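PDB 7NWN: beta-xylanase from Caldicellulosiruptor kristjanssonii, which belongs to a xylan-degrading multimodular enzyme and, in this family 9 carbohydrate-binding module, probably helps attach it to plant cell-wall polysaccharides. Local coordinates for residues A[71-76]-A[143-148]; A[115-120]-A[135-140]. One frame throughout, in Å; residues are numbered along the deposited sequence.

Interaction 1: A[71-76]-A[143-148]. With CA (calcium ion), chain R.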
loop_
_atom_site.group_PDB
_atom_site.type_symbol
_atom_site.label_atom_id
_atom_site.label_comp_id
_atom_site.label_asym_id
_atom_site.label_seq_id
_atom_site.Cartn_x
_atom_site.Cartn_y
_atom_site.Cartn_z
ATOM N N TYR A 71 -7.267 -0.568 2.876
ATOM C CA TYR A 71 -7.373 -0.418 1.425
ATOM C C TYR A 71 -6.283 0.527 0.947
ATOM O O TYR A 71 -6.051 1.572 1.574
ATOM C CB TYR A 71 -8.742 0.158 1.017
ATOM C CG TYR A 71 -9.863 -0.808 1.347
ATOM C CD1 TYR A 71 -10.200 -1.839 0.480
ATOM C CD2 TYR A 71 -10.543 -0.712 2.556
ATOM C CE1 TYR A 71 -11.196 -2.753 0.795
ATOM C CE2 TYR A 71 -11.534 -1.624 2.901
ATOM C CZ TYR A 71 -11.897 -2.604 1.991
ATOM O OH TYR A 71 -12.853 -3.502 2.342
ATOM N N VAL A 72 -5.645 0.153 -0.175
ATOM C CA VAL A 72 -4.633 1.008 -0.785
ATOM C C VAL A 72 -5.009 1.223 -2.251
ATOM O O VAL A 72 -5.261 0.246 -2.935
ATOM C CB VAL A 72 -3.217 0.393 -0.690
ATOM C CG1 VAL A 72 -2.150 1.375 -1.202
ATOM C CG2 VAL A 72 -2.886 -0.065 0.751
ATOM N N LEU A 73 -4.965 2.480 -2.707
ATOM C CA LEU A 73 -5.064 2.765 -4.134
ATOM C C LEU A 73 -3.755 3.459 -4.512
ATOM O O LEU A 73 -3.494 4.529 -3.970
ATOM C CB LEU A 73 -6.242 3.723 -4.376
ATOM C CG LEU A 73 -6.365 4.232 -5.819
ATOM C CD1 LEU A 73 -6.966 3.126 -6.632
ATOM C CD2 LEU A 73 -7.308 5.433 -5.852
ATOM N N ALA A 74 -2.937 2.823 -5.358
ATOM C CA ALA A 74 -1.697 3.443 -5.771
ATOM C C ALA A 74 -1.749 3.684 -7.276
ATOM O O ALA A 74 -2.209 2.826 -8.042
ATOM C CB ALA A 74 -0.519 2.565 -5.374
ATOM N N GLU A 75 -1.252 4.860 -7.692
ATOM C CA GLU A 75 -0.967 5.064 -9.112
ATOM C C GLU A 75 0.509 5.406 -9.311
ATOM O O GLU A 75 1.079 6.247 -8.574
ATOM C CB GLU A 75 -1.815 6.220 -9.656
ATOM C CG GLU A 75 -3.247 5.804 -9.783
ATOM C CD GLU A 75 -4.201 6.816 -10.398
ATOM O OE1 GLU A 75 -3.740 7.805 -10.972
ATOM O OE2 GLU A 75 -5.407 6.575 -10.313
ATOM N N VAL A 76 1.091 4.752 -10.324
ATOM C CA VAL A 76 2.494 4.938 -10.620
ATOM C C VAL A 76 2.601 5.502 -12.045
ATOM O O VAL A 76 2.119 4.863 -12.978
ATOM C CB VAL A 76 3.249 3.590 -10.500
ATOM C CG1 VAL A 76 4.743 3.756 -10.835
ATOM C CG2 VAL A 76 3.079 2.948 -9.110
ATOM N N GLY A 143 1.601 4.323 -17.234
ATOM C CA GLY A 143 1.793 3.815 -15.887
ATOM C C GLY A 143 0.809 2.705 -15.552
ATOM O O GLY A 143 0.361 1.962 -16.445
ATOM N N TYR A 144 0.454 2.639 -14.261
ATOM C CA TYR A 144 -0.421 1.550 -13.860
ATOM C C TYR A 144 -1.036 1.973 -12.540
ATOM O O TYR A 144 -0.551 2.914 -11.907
ATOM C CB TYR A 144 0.321 0.201 -13.767
ATOM C CG TYR A 144 1.448 0.107 -12.754
ATOM C CD1 TYR A 144 2.750 0.520 -13.073
ATOM C CD2 TYR A 144 1.252 -0.476 -11.489
ATOM C CE1 TYR A 144 3.813 0.410 -12.178
ATOM C CE2 TYR A 144 2.317 -0.621 -10.596
ATOM C CZ TYR A 144 3.591 -0.159 -10.929
ATOM O OH TYR A 144 4.625 -0.286 -10.040
ATOM N N ARG A 145 -2.105 1.264 -12.157
ATOM C CA ARG A 145 -2.776 1.516 -10.901
ATOM C C ARG A 145 -2.841 0.168 -10.173
ATOM O O ARG A 145 -3.020 -0.853 -10.846
ATOM C CB ARG A 145 -4.198 1.993 -11.219
ATOM C CG ARG A 145 -5.045 2.218 -9.976
ATOM C CD ARG A 145 -6.449 2.718 -10.328
ATOM N NE ARG A 145 -6.397 4.021 -10.985
ATOM C CZ ARG A 145 -7.011 4.295 -12.124
ATOM N NH1 ARG A 145 -7.775 3.363 -12.697
ATOM N NH2 ARG A 145 -6.842 5.509 -12.659
ATOM N N VAL A 146 -2.731 0.203 -8.826
ATOM C CA VAL A 146 -2.900 -0.958 -7.965
ATOM C C VAL A 146 -4.032 -0.585 -7.021
ATOM O O VAL A 146 -4.044 0.538 -6.535
ATOM C CB VAL A 146 -1.623 -1.266 -7.165
ATOM C CG1 VAL A 146 -1.879 -2.371 -6.134
ATOM C CG2 VAL A 146 -0.483 -1.648 -8.148
ATOM N N GLU A 147 -5.002 -1.491 -6.872
ATOM C CA GLU A 147 -6.009 -1.329 -5.835
ATOM C C GLU A 147 -5.976 -2.593 -4.976
ATOM O O GLU A 147 -6.123 -3.668 -5.522
ATOM C CB GLU A 147 -7.370 -1.159 -6.495
ATOM C CG GLU A 147 -8.448 -0.676 -5.492
ATOM C CD GLU A 147 -9.733 -0.232 -6.180
ATOM O OE1 GLU A 147 -10.047 -0.773 -7.273
ATOM O OE2 GLU A 147 -10.400 0.690 -5.652
ATOM N N ALA A 148 -5.765 -2.432 -3.664
ATOM C CA ALA A 148 -5.394 -3.542 -2.782
ATOM C C ALA A 148 -6.261 -3.516 -1.518
ATOM O O ALA A 148 -6.573 -2.442 -0.976
ATOM C CB ALA A 148 -3.920 -3.449 -2.422
HETATM CA CA CA R . -12.272 0.390 -7.188
HETATM O O HOH W 1 -14.435 0.797 -8.262
#

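Interaction 2: A[115-120]-A[135-140]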
loop_
_atom_site.group_PDB
_atom_site.type_symbol
_atom_site.label_atom_id
_atom_site.label_comp_id
_atom_site.label_asym_id
_atom_site.label_seq_id
_atom_site.Cartn_x
_atom_site.Cartn_y
_atom_site.Cartn_z
ATOM N N TYR A 115 3.821 -7.216 1.719
ATOM C CA TYR A 115 3.209 -7.740 0.498
ATOM C C TYR A 115 3.737 -6.924 -0.679
ATOM O O TYR A 115 4.192 -5.796 -0.484
ATOM C CB TYR A 115 1.690 -7.554 0.571
ATOM C CG TYR A 115 1.005 -8.417 1.609
ATOM C CD1 TYR A 115 1.188 -9.789 1.659
ATOM C CD2 TYR A 115 0.123 -7.849 2.520
ATOM C CE1 TYR A 115 0.538 -10.566 2.621
ATOM C CE2 TYR A 115 -0.577 -8.624 3.444
ATOM C CZ TYR A 115 -0.338 -9.983 3.528
ATOM O OH TYR A 115 -1.025 -10.740 4.445
ATOM N N ARG A 116 3.644 -7.513 -1.876
ATOM C CA ARG A 116 4.133 -6.882 -3.116
ATOM C C ARG A 116 3.173 -7.302 -4.229
ATOM O O ARG A 116 2.679 -8.429 -4.194
ATOM C CB ARG A 116 5.552 -7.405 -3.459
ATOM C CG ARG A 116 6.225 -6.778 -4.694
ATOM C CD ARG A 116 7.612 -7.422 -5.014
ATOM N NE ARG A 116 8.568 -7.153 -3.917
ATOM C CZ ARG A 116 8.862 -8.004 -2.921
ATOM N NH1 ARG A 116 8.353 -9.232 -2.898
ATOM N NH2 ARG A 116 9.661 -7.604 -1.945
ATOM N N VAL A 117 2.904 -6.388 -5.188
ATOM C CA VAL A 117 2.131 -6.754 -6.368
ATOM C C VAL A 117 2.741 -5.974 -7.532
ATOM O O VAL A 117 3.089 -4.790 -7.374
ATOM C CB VAL A 117 0.613 -6.461 -6.195
ATOM C CG1 VAL A 117 0.323 -5.026 -5.775
ATOM C CG2 VAL A 117 -0.226 -6.861 -7.400
ATOM N N ASN A 118 2.973 -6.672 -8.651
ATOM C CA ASN A 118 3.500 -6.006 -9.837
ATOM C C ASN A 118 2.361 -5.468 -10.724
ATOM O O ASN A 118 1.191 -5.715 -10.453
ATOM C CB ASN A 118 4.485 -6.922 -10.570
ATOM C CG ASN A 118 3.862 -8.023 -11.410
ATOM O OD1 ASN A 118 2.657 -8.076 -11.630
ATOM N ND2 ASN A 118 4.702 -8.906 -11.940
ATOM N N TYR A 119 2.713 -4.778 -11.832
ATOM C CA TYR A 119 1.720 -4.083 -12.645
ATOM C C TYR A 119 0.825 -5.101 -13.358
ATOM O O TYR A 119 -0.239 -4.693 -13.766
ATOM C CB TYR A 119 2.372 -3.118 -13.660
ATOM C CG TYR A 119 3.295 -3.818 -14.621
ATOM C CD1 TYR A 119 4.617 -4.090 -14.273
ATOM C CD2 TYR A 119 2.819 -4.344 -15.810
ATOM C CE1 TYR A 119 5.459 -4.793 -15.130
ATOM C CE2 TYR A 119 3.657 -5.024 -16.690
ATOM C CZ TYR A 119 4.982 -5.265 -16.348
ATOM O OH TYR A 119 5.813 -5.997 -17.170
ATOM N N ASN A 120 1.233 -6.392 -13.483
ATOM C CA ASN A 120 0.396 -7.463 -14.048
ATOM C C ASN A 120 -0.445 -8.174 -12.975
ATOM O O ASN A 120 -1.036 -9.237 -13.248
ATOM C CB ASN A 120 1.208 -8.521 -14.809
ATOM C CG ASN A 120 1.699 -7.960 -16.120
ATOM O OD1 ASN A 120 1.013 -7.138 -16.735
ATOM N ND2 ASN A 120 2.914 -8.317 -16.494
ATOM N N THR A 135 -5.957 -8.094 -4.734
ATOM C CA THR A 135 -5.506 -6.942 -5.523
ATOM C C THR A 135 -6.100 -7.023 -6.929
ATOM O O THR A 135 -6.361 -8.117 -7.433
ATOM C CB THR A 135 -3.968 -6.876 -5.642
ATOM O OG1 THR A 135 -3.552 -8.052 -6.340
ATOM C CG2 THR A 135 -3.258 -6.796 -4.303
ATOM N N LYS A 136 -6.187 -5.850 -7.563
ATOM C CA LYS A 136 -6.409 -5.714 -8.998
ATOM C C LYS A 136 -5.476 -4.616 -9.501
ATOM O O LYS A 136 -5.135 -3.706 -8.731
ATOM C CB LYS A 136 -7.849 -5.254 -9.236
ATOM C CG LYS A 136 -8.874 -6.311 -8.866
ATOM C CD LYS A 136 -8.843 -7.523 -9.741
ATOM C CE LYS A 136 -9.934 -8.480 -9.309
ATOM N NZ LYS A 136 -9.699 -9.838 -9.884
ATOM N N THR A 137 -5.088 -4.700 -10.781
ATOM C CA THR A 137 -4.262 -3.644 -11.332
ATOM C C THR A 137 -4.897 -3.217 -12.656
ATOM O O THR A 137 -5.731 -3.907 -13.203
ATOM C CB THR A 137 -2.802 -4.081 -11.590
ATOM O OG1 THR A 137 -2.808 -5.125 -12.552
ATOM C CG2 THR A 137 -2.098 -4.536 -10.329
ATOM N N LYS A 138 -4.476 -2.063 -13.144
ATOM C CA LYS A 138 -4.941 -1.612 -14.438
ATOM C C LYS A 138 -3.757 -0.922 -15.100
ATOM O O LYS A 138 -3.120 -0.087 -14.465
ATOM C CB LYS A 138 -6.089 -0.616 -14.283
ATOM C CG LYS A 138 -6.710 -0.205 -15.636
ATOM C CD LYS A 138 -7.912 0.732 -15.482
ATOM C CE LYS A 138 -8.608 0.960 -16.831
ATOM N NZ LYS A 138 -9.648 1.969 -16.636
ATOM N N LEU A 139 -3.535 -1.231 -16.380
ATOM C CA LEU A 139 -2.593 -0.493 -17.218
ATOM C C LEU A 139 -3.178 0.856 -17.622
ATOM O O LEU A 139 -4.294 0.929 -18.115
ATOM C CB LEU A 139 -2.284 -1.334 -18.468
ATOM C CG LEU A 139 -1.523 -2.633 -18.219
ATOM C CD1 LEU A 139 -0.967 -3.169 -19.542
ATOM C CD2 LEU A 139 -0.371 -2.398 -17.241
ATOM N N LEU A 140 -2.404 1.920 -17.396
ATOM C CA LEU A 140 -2.789 3.267 -17.768
ATOM C C LEU A 140 -1.792 3.755 -18.826
ATOM O O LEU A 140 -0.672 3.261 -18.893
ATOM C CB LEU A 140 -2.734 4.211 -16.545
ATOM C CG LEU A 140 -3.586 3.803 -15.329
ATOM C CD1 LEU A 140 -3.451 4.876 -14.235
ATOM C CD2 LEU A 140 -5.063 3.704 -15.740
#

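Interaction 1: A[71-76]-A[143-148]
Strands 71-76 and 143-148 are the two inner strands of a four-stranded antiparallel sheet in the beta-sandwich of this family 9 module, and their ladder runs through three hydrogen-bonded pairs: Val72 with Ala148, Ala74 with Val146 and Val76 with Tyr144. The bond from Val76 N to Tyr144 O, 2.9 Å, is almost straight. Between these pairs lie the non-hydrogen-bonded ones, Leu73 with Glu147 and Glu75 with Arg145.

Glu75 and Arg145 run side by side, and the arginine grips one oxygen with two nitrogens: NE is 2.8 Å and NH2 2.9 Å from Glu75 OE2. Both come from the same face of the carboxylate, above its plane, while OE2 itself lies close to the guanidinium plane; the two flat groups are 51° apart. A bend at chi3 of Arg145 (-63°) swings the guanidinium over to Glu75, and Gly34 O takes NH1. Leu73 CD1 packs on the arginine stem, 3.8 Å from Arg145 CD.

Glu147, on this same face, binds a calcium ion through both carboxylate oxygens, OE1 at 2.5 Å and OE2 at 2.4 Å. Val31, Asp33, Glu35, Asp37 and a water complete the site, and Gly34 N and Trp40 NE1 also hold the carboxylate.

On the other face Val76 and Tyr144 lie side by side in a CH-pi contact, with Val76 CB over one face of the Tyr144 ring, displaced toward the rim, 3.9 Å from the centroid. Tyr144 has CG between its backbone N and carbonyl carbon (chi1 62°), which brings the ring alongside the valine. Val94 of strand 93-99, in the opposing sheet, packs against Val76, Tyr144 and Val146, while strands 58-66 and 133-140 flank the pair as the outer strands of its own sheet.

Interaction 2: A[115-120]-A[135-140]
Thr137 OG1 donates a hydrogen bond of 2.9 Å to Tyr119 O, the one polar link between 115-120 and 135-140. The hydroxyl meets the carbonyl from above its plane, 52° out of it. It gets there because OG1 sits between the threonine's own backbone N and carbonyl carbon (chi1 62°), while the methyl turns to the neighbouring peptide, CG2 3.5 Å from Asn118 O. A valine in place of Thr137 would probably leave Tyr119 O without this donor and the turn after Asn118 less firmly tied to the strand.

Further along, Val117 and Thr135 meet tip to tip, Val117 CG2 lying 3.7 Å from Thr135 OG1. That hydroxyl has its polar partners in Asn121 and Lys123, so the contact with the valine methyl is packing. At the other end Leu139 crosses the Tyr119 side chain at a slant, with CD2 of the leucine 4.0 Å from CD2 of the tyrosine.

No backbone ladder joins the two segments. Strand 115-118 belongs to one sheet of the beta-sandwich and 135-140 is part of strand 133-140, at the edge of the other; the axes of the two segments come no closer than 8.5 Å and run at 32° to each other, so the contact is made by side chains, with one bond to a backbone carbonyl.

Behind this first shell, the turn is shaped by Asn118, whose OD1 accepts from Phe122 N and, weakly, from Asn120 N, while its ND2 reaches Gln91. Tyr119 OH bonds to Ser83 OG, fixing the far end of the ring, and the ring also touches Tyr144. Val117 rests on Val94 of the adjacent strand 93-99 and on Val146 from the facing sheet.

Overall arrangement
Interaction 1 is nearly all buried and lies within one sheet, where backbone hydrogen bonds join adjacent strands; interaction 2 is smaller, only partly buried, and spans the two sheets through side chains and a single hydroxyl-to-carbonyl bond. They meet along one pair of neighbouring strands: 133-140 lies next to 143-151, and Arg145 N and Glu147 N lie 2.9 Å from Lys138 O and Lys136 O, probable hydrogen bonds. Where the sheets face each other, Val146 CG1 packs 3.5 Å from Val117 CG1. The charged pair and the calcium ligand lie on the face turned away from the other sheet, whereas Val146 and, on 135-140, the threonines face 115-120. Along the chain, interaction 2 is nested inside the loop that interaction 1 closes.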